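Local atomic coordinates of MAU2 chromatid cohesion factor homolog (Saccharomyces cerevisiae, PDB entry 4XDN), a protein that takes part in sister chromatid cohesion and forms a complex with SCC2 that is required for the association of cohesin with chromosomes. Residues L140-M143 with H149-I152; L217-V222 with Y253-A258; Y317-N322 with D373-T378. One frame throughout, in Å; residues are numbered along the deposited sequence.

Contact 1. Residues L140-M143 with H149-I152; sequences LPLM and HYKI
This is a buried contact inside an antiparallel helical hairpin, where P141 and L142 near the end of helix 126-144 meet Y150 in the first turn of helix 147-165. The tight turn between the two helices brings the backbones close, with P141 CA only 5.8 Å from Y150 CA. Such hairpins are the building units of an alpha-solenoid, and the helix-rich body of this protein is consistent with one of the tetratricopeptide-like kind.

The phenol ring of Y150 does nearly all the work. With CG anti to its own carbonyl carbon (chi1 -84°), the ring reaches back across the hairpin to the carbonyl of P141, which it meets obliquely; CE1 lies 3.3 Å from P141 O. Further back along the same side of the ring, CD1 sits 4.0 Å from P141 CB, so the proline offers both a methylene and its carbonyl. Because P141 has no N-H to give to the preceding turn, helix 126-144 is kinked here. L186 and K189 of helix 170-189 pack against this group as well.

At the far end, the hydroxyl of Y150 is hydrogen-bonded to D145 OD1 in the turn itself, which ties the ring's outer end to the connection it spans. L142 stands roughly at right angles to the tyrosine, and its CD2 methyl comes within 3.9 Å of Y150 OH.

Contact 2. Residues L217-V222 with Y253-A258; sequences LNLCYV and YAWKLA
Two helices of the solenoid-like body, 212-228 and 250-266, run nearly side by side in the same direction here, and W255 of the second reaches over to L219 and C220 of the first. The short segments cross at 28° with their axes 10.5 Å apart; the chain between them includes helix 234-241, whose L240 touches both L219 and K256.

The main interaction is CH-pi. L219 CB lies above one face of the indole, 3.9 Å from the centroid of the six-membered ring and 14° off its normal. W255 gets there because its CG is anti to the backbone N (chi1 -172°), sending the ring out toward the other helix, where the leucine and tryptophan run past each other in opposite senses. L219 then uses its branches separately: CD1 stays near W255 CE3, whereas CD2 passes on to the backbone of helix 250-266 and rests 3.6 Å from K256 CA.

Polar ends are dealt with nearby. The indole N-H is hydrogen-bonded to N223 OD1, which ties the ring to the helix it leans on and probably helps set its rotation, while the amine of K256 forms a salt bridge with E260. An apolar side chain of the other protein in the assembly also packs on W255. C220 meets the ring quite differently from L219, in a sulfur-aromatic contact in which SG comes in at the indole edge, 3.9 Å from W255 CH2.

Contact 3. Residues Y317-N322 with D373-T378; sequences YKELKN and DSRIQT
A single charged pair, E319 with R375, bridges two helices of the solenoid-like body that are otherwise well apart: helix 317-331, in its first turn, and the long helix 369-398. E319 CA and R375 CA, the nearest across the segments, are 10.8 Å from each other, and only the ends of these two side chains meet.

The ionic interaction is a long salt bridge, with E319 OE2 at 3.4 Å from R375 NH2. The carboxylate oxygen comes to the edge of the guanidinium, in its plane, and the two flat groups are tilted by 27°, while the side chains as a whole cross at about a right angle. Each chain bends to reach its partner: E319 turns at chi2 (79°), and R375 turns at chi3 (66°) after a straight start. The carboxylate also sits close to the N-terminal end of its own helix, where the helix dipole would probably favour its negative charge.

Packing around the bridge comes from other parts of the chain. E319 packs on L358 of helix 339-360, and R375 on P312 of helix 312-315 and on H316, which directly precedes helix 317-331.

Hydrogen bonds do not cross between the two segments; those nearby stay within one helix or lead to other parts of the assembly. N322 ND2 binds T355 OG1, while D373 and Q377 are hydrogen-bonded to the other protein chain of the assembly, placing this part of helix 369-398 at that interface. Within the helix, T378 OG1 gives a weak bond to S374 O, at 3.4 Å.

How the contacts relate
The three contacts follow one another along the chain, each closing before the next opens, and use six different helices, consistent with a solenoid-like stack of helices. Contact 1 joins sequence neighbours in a hairpin; contacts 2 and 3 join helices with others between them. Contact 1 stands apart, its centre about 25 Å from that of contact 2 and about 26 Å from that of contact 3. Contacts 2 and 3, with centres about 18 Å apart, touch directly: A254 CB packs 3.6 Å from L320 CD2, linking helix 250-266 to helix 317-331. All three have residues facing the other protein chain, probably SCC2, so its path runs past each of them.

Contact 1. Residues L140-M143 with H149-I152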
loop_
_atom_site.group_PDB
_atom_site.type_symbol
_atom_site.label_atom_id
_atom_site.label_comp_id
_atom_site.label_asym_id
_atom_site.label_seq_id
_atom_site.Cartn_x
_atom_site.Cartn_y
_atom_site.Cartn_z
ATOM N N LEU A 140 -7.026 20.726 -6.845
ATOM C CA LEU A 140 -7.833 21.245 -5.743
ATOM C C LEU A 140 -8.663 20.153 -5.061
ATOM O O LEU A 140 -8.674 20.070 -3.832
ATOM C CB LEU A 140 -8.743 22.378 -6.228
ATOM C CG LEU A 140 -8.145 23.785 -6.104
ATOM C CD1 LEU A 140 -8.950 24.804 -6.901
ATOM C CD2 LEU A 140 -8.065 24.203 -4.642
ATOM N N PRO A 141 -9.366 19.317 -5.847
ATOM C CA PRO A 141 -10.127 18.227 -5.223
ATOM C C PRO A 141 -9.258 17.251 -4.425
ATOM O O PRO A 141 -9.676 16.809 -3.355
ATOM C CB PRO A 141 -10.772 17.523 -6.421
ATOM C CG PRO A 141 -10.880 18.580 -7.457
ATOM C CD PRO A 141 -9.646 19.417 -7.290
ATOM N N LEU A 142 -8.071 16.928 -4.931
ATOM C CA LEU A 142 -7.185 15.987 -4.250
ATOM C C LEU A 142 -6.687 16.542 -2.920
ATOM O O LEU A 142 -6.613 15.814 -1.931
ATOM C CB LEU A 142 -5.993 15.628 -5.140
ATOM C CG LEU A 142 -6.271 14.631 -6.270
ATOM C CD1 LEU A 142 -5.053 14.508 -7.171
ATOM C CD2 LEU A 142 -6.670 13.264 -5.722
ATOM N N MET A 143 -6.347 17.827 -2.898
ATOM C CA MET A 143 -5.894 18.473 -1.670
ATOM C C MET A 143 -7.045 18.618 -0.684
ATOM O O MET A 143 -6.871 18.413 0.518
ATOM C CB MET A 143 -5.287 19.845 -1.963
ATOM C CG MET A 143 -3.790 19.835 -2.259
ATOM S SD MET A 143 -2.748 19.090 -0.989
ATOM C CE MET A 143 -3.576 19.611 0.507
ATOM N N HIS A 149 -16.785 17.357 -2.825
ATOM C CA HIS A 149 -16.093 18.059 -3.898
ATOM C C HIS A 149 -15.542 17.098 -4.948
ATOM O O HIS A 149 -15.352 17.477 -6.103
ATOM C CB HIS A 149 -14.966 18.919 -3.323
ATOM C CG HIS A 149 -15.453 20.083 -2.516
ATOM N ND1 HIS A 149 -15.606 20.029 -1.147
ATOM C CD2 HIS A 149 -15.836 21.327 -2.887
ATOM C CE1 HIS A 149 -16.055 21.191 -0.710
ATOM N NE2 HIS A 149 -16.204 21.996 -1.746
ATOM N N TYR A 150 -15.290 15.856 -4.548
ATOM C CA TYR A 150 -14.864 14.831 -5.496
ATOM C C TYR A 150 -15.975 14.533 -6.499
ATOM O O TYR A 150 -15.709 14.306 -7.679
ATOM C CB TYR A 150 -14.468 13.544 -4.768
ATOM C CG TYR A 150 -13.047 13.508 -4.241
ATOM C CD1 TYR A 150 -11.983 13.970 -5.004
ATOM C CD2 TYR A 150 -12.772 12.993 -2.981
ATOM C CE1 TYR A 150 -10.686 13.930 -4.523
ATOM C CE2 TYR A 150 -11.483 12.946 -2.493
ATOM C CZ TYR A 150 -10.443 13.416 -3.266
ATOM O OH TYR A 150 -9.158 13.367 -2.777
ATOM N N LYS A 151 -17.217 14.535 -6.025
ATOM C CA LYS A 151 -18.365 14.259 -6.887
ATOM C C LYS A 151 -18.585 15.394 -7.884
ATOM O O LYS A 151 -18.895 15.155 -9.051
ATOM C CB LYS A 151 -19.625 14.041 -6.046
ATOM C CG LYS A 151 -19.598 12.757 -5.232
ATOM C CD LYS A 151 -20.839 12.607 -4.369
ATOM C CE LYS A 151 -20.804 11.311 -3.572
ATOM N NZ LYS A 151 -21.995 11.159 -2.688
ATOM N N ILE A 152 -18.423 16.627 -7.418
ATOM C CA ILE A 152 -18.525 17.792 -8.288
ATOM C C ILE A 152 -17.433 17.736 -9.349
ATOM O O ILE A 152 -17.690 17.963 -10.531
ATOM C CB ILE A 152 -18.416 19.106 -7.484
ATOM C CG1 ILE A 152 -19.621 19.248 -6.547
ATOM C CG2 ILE A 152 -18.332 20.316 -8.418
ATOM C CD1 ILE A 152 -19.509 20.388 -5.554
#

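Contact 2. Residues L217-V222 with Y253-A258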
loop_
_atom_site.group_PDB
_atom_site.type_symbol
_atom_site.label_atom_id
_atom_site.label_comp_id
_atom_site.label_asym_id
_atom_site.label_seq_id
_atom_site.Cartn_x
_atom_site.Cartn_y
_atom_site.Cartn_z
ATOM N N LEU A 217 -0.029 5.001 -17.724
ATOM C CA LEU A 217 -1.395 4.800 -17.260
ATOM C C LEU A 217 -1.620 3.361 -16.822
ATOM O O LEU A 217 -2.358 3.101 -15.874
ATOM C CB LEU A 217 -2.391 5.166 -18.358
ATOM C CG LEU A 217 -2.443 6.641 -18.747
ATOM C CD1 LEU A 217 -3.242 6.800 -20.025
ATOM C CD2 LEU A 217 -3.040 7.476 -17.625
ATOM N N ASN A 218 -0.982 2.429 -17.517
ATOM C CA ASN A 218 -1.121 1.021 -17.185
ATOM C C ASN A 218 -0.466 0.712 -15.843
ATOM O O ASN A 218 -0.929 -0.153 -15.104
ATOM C CB ASN A 218 -0.518 0.148 -18.285
ATOM C CG ASN A 218 -0.710 -1.328 -18.022
ATOM O OD1 ASN A 218 -1.821 -1.846 -18.120
ATOM N ND2 ASN A 218 0.373 -2.017 -17.683
ATOM N N LEU A 219 0.612 1.428 -15.532
ATOM C CA LEU A 219 1.270 1.291 -14.239
ATOM C C LEU A 219 0.357 1.809 -13.133
ATOM O O LEU A 219 0.265 1.204 -12.065
ATOM C CB LEU A 219 2.604 2.045 -14.227
ATOM C CG LEU A 219 3.724 1.432 -15.065
ATOM C CD1 LEU A 219 4.854 2.430 -15.260
ATOM C CD2 LEU A 219 4.241 0.162 -14.416
ATOM N N CYS A 220 -0.314 2.929 -13.395
ATOM C CA CYS A 220 -1.302 3.464 -12.462
ATOM C C CYS A 220 -2.390 2.425 -12.231
ATOM O O CYS A 220 -2.849 2.224 -11.105
ATOM C CB CYS A 220 -1.925 4.761 -12.993
ATOM S SG CYS A 220 -0.799 6.173 -13.157
ATOM N N TYR A 221 -2.791 1.765 -13.313
ATOM C CA TYR A 221 -3.840 0.755 -13.264
ATOM C C TYR A 221 -3.428 -0.415 -12.379
ATOM O O TYR A 221 -4.133 -0.765 -11.434
ATOM C CB TYR A 221 -4.156 0.262 -14.677
ATOM C CG TYR A 221 -5.351 -0.661 -14.789
ATOM C CD1 TYR A 221 -6.365 -0.649 -13.842
ATOM C CD2 TYR A 221 -5.462 -1.545 -15.854
ATOM C CE1 TYR A 221 -7.458 -1.491 -13.956
ATOM C CE2 TYR A 221 -6.545 -2.389 -15.974
ATOM C CZ TYR A 221 -7.540 -2.360 -15.023
ATOM O OH TYR A 221 -8.619 -3.204 -15.142
ATOM N N VAL A 222 -2.279 -1.009 -12.688
ATOM C CA VAL A 222 -1.790 -2.162 -11.945
ATOM C C VAL A 222 -1.623 -1.824 -10.464
ATOM O O VAL A 222 -2.028 -2.602 -9.600
ATOM C CB VAL A 222 -0.449 -2.675 -12.519
ATOM C CG1 VAL A 222 0.166 -3.746 -11.619
ATOM C CG2 VAL A 222 -0.657 -3.228 -13.922
ATOM N N TYR A 253 10.348 2.949 -15.292
ATOM C CA TYR A 253 10.689 1.535 -15.397
ATOM C C TYR A 253 10.992 0.953 -14.018
ATOM O O TYR A 253 10.696 -0.209 -13.750
ATOM C CB TYR A 253 11.880 1.320 -16.331
ATOM C CG TYR A 253 12.026 -0.122 -16.766
ATOM C CD1 TYR A 253 11.273 -0.628 -17.817
ATOM C CD2 TYR A 253 12.905 -0.980 -16.117
ATOM C CE1 TYR A 253 11.398 -1.947 -18.216
ATOM C CE2 TYR A 253 13.036 -2.300 -16.508
ATOM C CZ TYR A 253 12.278 -2.778 -17.558
ATOM O OH TYR A 253 12.404 -4.091 -17.954
ATOM N N ALA A 254 11.583 1.761 -13.143
ATOM C CA ALA A 254 11.821 1.339 -11.766
ATOM C C ALA A 254 10.491 1.029 -11.091
ATOM O O ALA A 254 10.390 0.112 -10.276
ATOM C CB ALA A 254 12.575 2.410 -10.998
ATOM N N TRP A 255 9.472 1.805 -11.449
ATOM C CA TRP A 255 8.126 1.613 -10.926
ATOM C C TRP A 255 7.547 0.311 -11.460
ATOM O O TRP A 255 6.877 -0.423 -10.736
ATOM C CB TRP A 255 7.238 2.800 -11.310
ATOM C CG TRP A 255 5.887 2.814 -10.665
ATOM C CD1 TRP A 255 5.475 2.071 -9.599
ATOM C CD2 TRP A 255 4.765 3.620 -11.051
ATOM N NE1 TRP A 255 4.166 2.364 -9.296
ATOM C CE2 TRP A 255 3.709 3.312 -10.173
ATOM C CE3 TRP A 255 4.555 4.573 -12.054
ATOM C CZ2 TRP A 255 2.459 3.923 -10.266
ATOM C CZ3 TRP A 255 3.313 5.178 -12.145
ATOM C CH2 TRP A 255 2.281 4.850 -11.257
ATOM N N LYS A 256 7.808 0.032 -12.732
ATOM C CA LYS A 256 7.384 -1.221 -13.344
ATOM C C LYS A 256 7.993 -2.398 -12.589
ATOM O O LYS A 256 7.290 -3.337 -12.218
ATOM C CB LYS A 256 7.791 -1.263 -14.821
ATOM C CG LYS A 256 7.489 -2.571 -15.537
ATOM C CD LYS A 256 8.738 -3.121 -16.212
ATOM C CE LYS A 256 8.454 -4.409 -16.971
ATOM N NZ LYS A 256 9.557 -5.404 -16.818
ATOM N N LEU A 257 9.301 -2.335 -12.359
ATOM C CA LEU A 257 10.009 -3.404 -11.668
ATOM C C LEU A 257 9.495 -3.579 -10.242
ATOM O O LEU A 257 9.342 -4.703 -9.767
ATOM C CB LEU A 257 11.511 -3.123 -11.655
ATOM C CG LEU A 257 12.198 -3.144 -13.023
ATOM C CD1 LEU A 257 13.628 -2.650 -12.901
ATOM C CD2 LEU A 257 12.166 -4.540 -13.627
ATOM N N ALA A 258 9.227 -2.466 -9.566
ATOM C CA ALA A 258 8.704 -2.513 -8.206
ATOM C C ALA A 258 7.353 -3.212 -8.178
ATOM O O ALA A 258 7.091 -4.040 -7.307
ATOM C CB ALA A 258 8.584 -1.113 -7.634
#

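Contact 3. Residues Y317-N322 with D373-T378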
loop_
_atom_site.group_PDB
_atom_site.type_symbol
_atom_site.label_atom_id
_atom_site.label_comp_id
_atom_site.label_asym_id
_atom_site.label_seq_id
_atom_site.Cartn_x
_atom_site.Cartn_y
_atom_site.Cartn_z
ATOM N N TYR A 317 17.342 6.709 -6.153
ATOM C CA TYR A 317 18.074 5.446 -6.074
ATOM C C TYR A 317 18.146 4.862 -4.661
ATOM O O TYR A 317 17.867 3.680 -4.465
ATOM C CB TYR A 317 19.492 5.628 -6.621
ATOM C CG TYR A 317 20.342 4.382 -6.510
ATOM C CD1 TYR A 317 20.000 3.222 -7.192
ATOM C CD2 TYR A 317 21.490 4.367 -5.728
ATOM C CE1 TYR A 317 20.773 2.082 -7.095
ATOM C CE2 TYR A 317 22.271 3.230 -5.626
ATOM C CZ TYR A 317 21.907 2.091 -6.310
ATOM O OH TYR A 317 22.680 0.956 -6.214
ATOM N N LYS A 318 18.525 5.681 -3.684
ATOM C CA LYS A 318 18.630 5.210 -2.305
ATOM C C LYS A 318 17.275 4.766 -1.765
ATOM O O LYS A 318 17.166 3.717 -1.130
ATOM C CB LYS A 318 19.212 6.298 -1.400
ATOM C CG LYS A 318 20.720 6.458 -1.500
ATOM C CD LYS A 318 21.309 6.908 -0.170
ATOM C CE LYS A 318 22.808 7.155 -0.266
ATOM N NZ LYS A 318 23.124 8.359 -1.086
ATOM N N GLU A 319 16.248 5.571 -2.016
ATOM C CA GLU A 319 14.905 5.258 -1.547
ATOM C C GLU A 319 14.400 3.970 -2.182
ATOM O O GLU A 319 13.720 3.174 -1.536
ATOM C CB GLU A 319 13.935 6.401 -1.859
ATOM C CG GLU A 319 14.072 7.627 -0.961
ATOM C CD GLU A 319 15.233 8.520 -1.349
ATOM O OE1 GLU A 319 16.145 8.047 -2.058
ATOM O OE2 GLU A 319 15.231 9.702 -0.944
ATOM N N LEU A 320 14.741 3.767 -3.449
ATOM C CA LEU A 320 14.252 2.617 -4.196
ATOM C C LEU A 320 14.824 1.310 -3.655
ATOM O O LEU A 320 14.087 0.347 -3.442
ATOM C CB LEU A 320 14.591 2.766 -5.681
ATOM C CG LEU A 320 14.172 1.607 -6.588
ATOM C CD1 LEU A 320 12.686 1.317 -6.467
ATOM C CD2 LEU A 320 14.533 1.920 -8.025
ATOM N N LYS A 321 16.135 1.277 -3.438
ATOM C CA LYS A 321 16.779 0.089 -2.892
ATOM C C LYS A 321 16.222 -0.227 -1.511
ATOM O O LYS A 321 16.029 -1.391 -1.162
ATOM C CB LYS A 321 18.295 0.274 -2.817
ATOM C CG LYS A 321 19.000 0.122 -4.155
ATOM C CD LYS A 321 20.483 -0.196 -3.995
ATOM C CE LYS A 321 20.725 -1.603 -3.454
ATOM N NZ LYS A 321 20.100 -2.661 -4.303
ATOM N N ASN A 322 15.959 0.820 -0.734
ATOM C CA ASN A 322 15.374 0.666 0.593
ATOM C C ASN A 322 14.020 -0.041 0.518
ATOM O O ASN A 322 13.738 -0.937 1.313
ATOM C CB ASN A 322 15.224 2.033 1.265
ATOM C CG ASN A 322 14.926 1.929 2.751
ATOM O OD1 ASN A 322 15.569 1.167 3.478
ATOM N ND2 ASN A 322 13.944 2.699 3.211
ATOM N N ASP A 373 7.078 16.894 4.630
ATOM C CA ASP A 373 6.316 16.374 5.758
ATOM C C ASP A 373 5.639 15.051 5.403
ATOM O O ASP A 373 5.644 14.111 6.195
ATOM C CB ASP A 373 5.270 17.398 6.209
ATOM C CG ASP A 373 4.442 16.910 7.384
ATOM O OD1 ASP A 373 4.982 16.166 8.227
ATOM O OD2 ASP A 373 3.250 17.272 7.465
ATOM N N SER A 374 5.063 14.984 4.207
ATOM C CA SER A 374 4.367 13.781 3.765
ATOM C C SER A 374 5.355 12.653 3.488
ATOM O O SER A 374 5.051 11.481 3.717
ATOM C CB SER A 374 3.533 14.067 2.513
ATOM O OG SER A 374 4.362 14.359 1.404
ATOM N N ARG A 375 6.537 13.008 2.992
ATOM C CA ARG A 375 7.578 12.021 2.730
ATOM C C ARG A 375 8.080 11.416 4.039
ATOM O O ARG A 375 8.378 10.225 4.107
ATOM C CB ARG A 375 8.739 12.649 1.961
ATOM C CG ARG A 375 8.401 13.046 0.533
ATOM C CD ARG A 375 9.596 13.676 -0.156
ATOM N NE ARG A 375 10.676 12.712 -0.343
ATOM C CZ ARG A 375 11.916 13.031 -0.702
ATOM N NH1 ARG A 375 12.251 14.298 -0.908
ATOM N NH2 ARG A 375 12.827 12.077 -0.848
ATOM N N ILE A 376 8.168 12.244 5.074
ATOM C CA ILE A 376 8.585 11.782 6.393
ATOM C C ILE A 376 7.530 10.850 6.982
ATOM O O ILE A 376 7.855 9.882 7.666
ATOM C CB ILE A 376 8.827 12.969 7.345
ATOM C CG1 ILE A 376 10.069 13.744 6.902
ATOM C CG2 ILE A 376 9.012 12.497 8.787
ATOM C CD1 ILE A 376 10.173 15.130 7.502
ATOM N N GLN A 377 6.266 11.154 6.710
ATOM C CA GLN A 377 5.160 10.358 7.218
ATOM C C GLN A 377 5.204 8.955 6.613
ATOM O O GLN A 377 4.936 7.961 7.294
ATOM C CB GLN A 377 3.828 11.045 6.905
ATOM C CG GLN A 377 2.695 10.694 7.858
ATOM C CD GLN A 377 2.817 11.384 9.211
ATOM O OE1 GLN A 377 3.898 11.817 9.611
ATOM N NE2 GLN A 377 1.697 11.487 9.921
ATOM N N THR A 378 5.556 8.883 5.332
ATOM C CA THR A 378 5.718 7.609 4.643
ATOM C C THR A 378 6.937 6.863 5.178
ATOM O O THR A 378 6.907 5.642 5.335
ATOM C CB THR A 378 5.861 7.811 3.122
ATOM O OG1 THR A 378 4.633 8.323 2.595
ATOM C CG2 THR A 378 6.192 6.504 2.414
#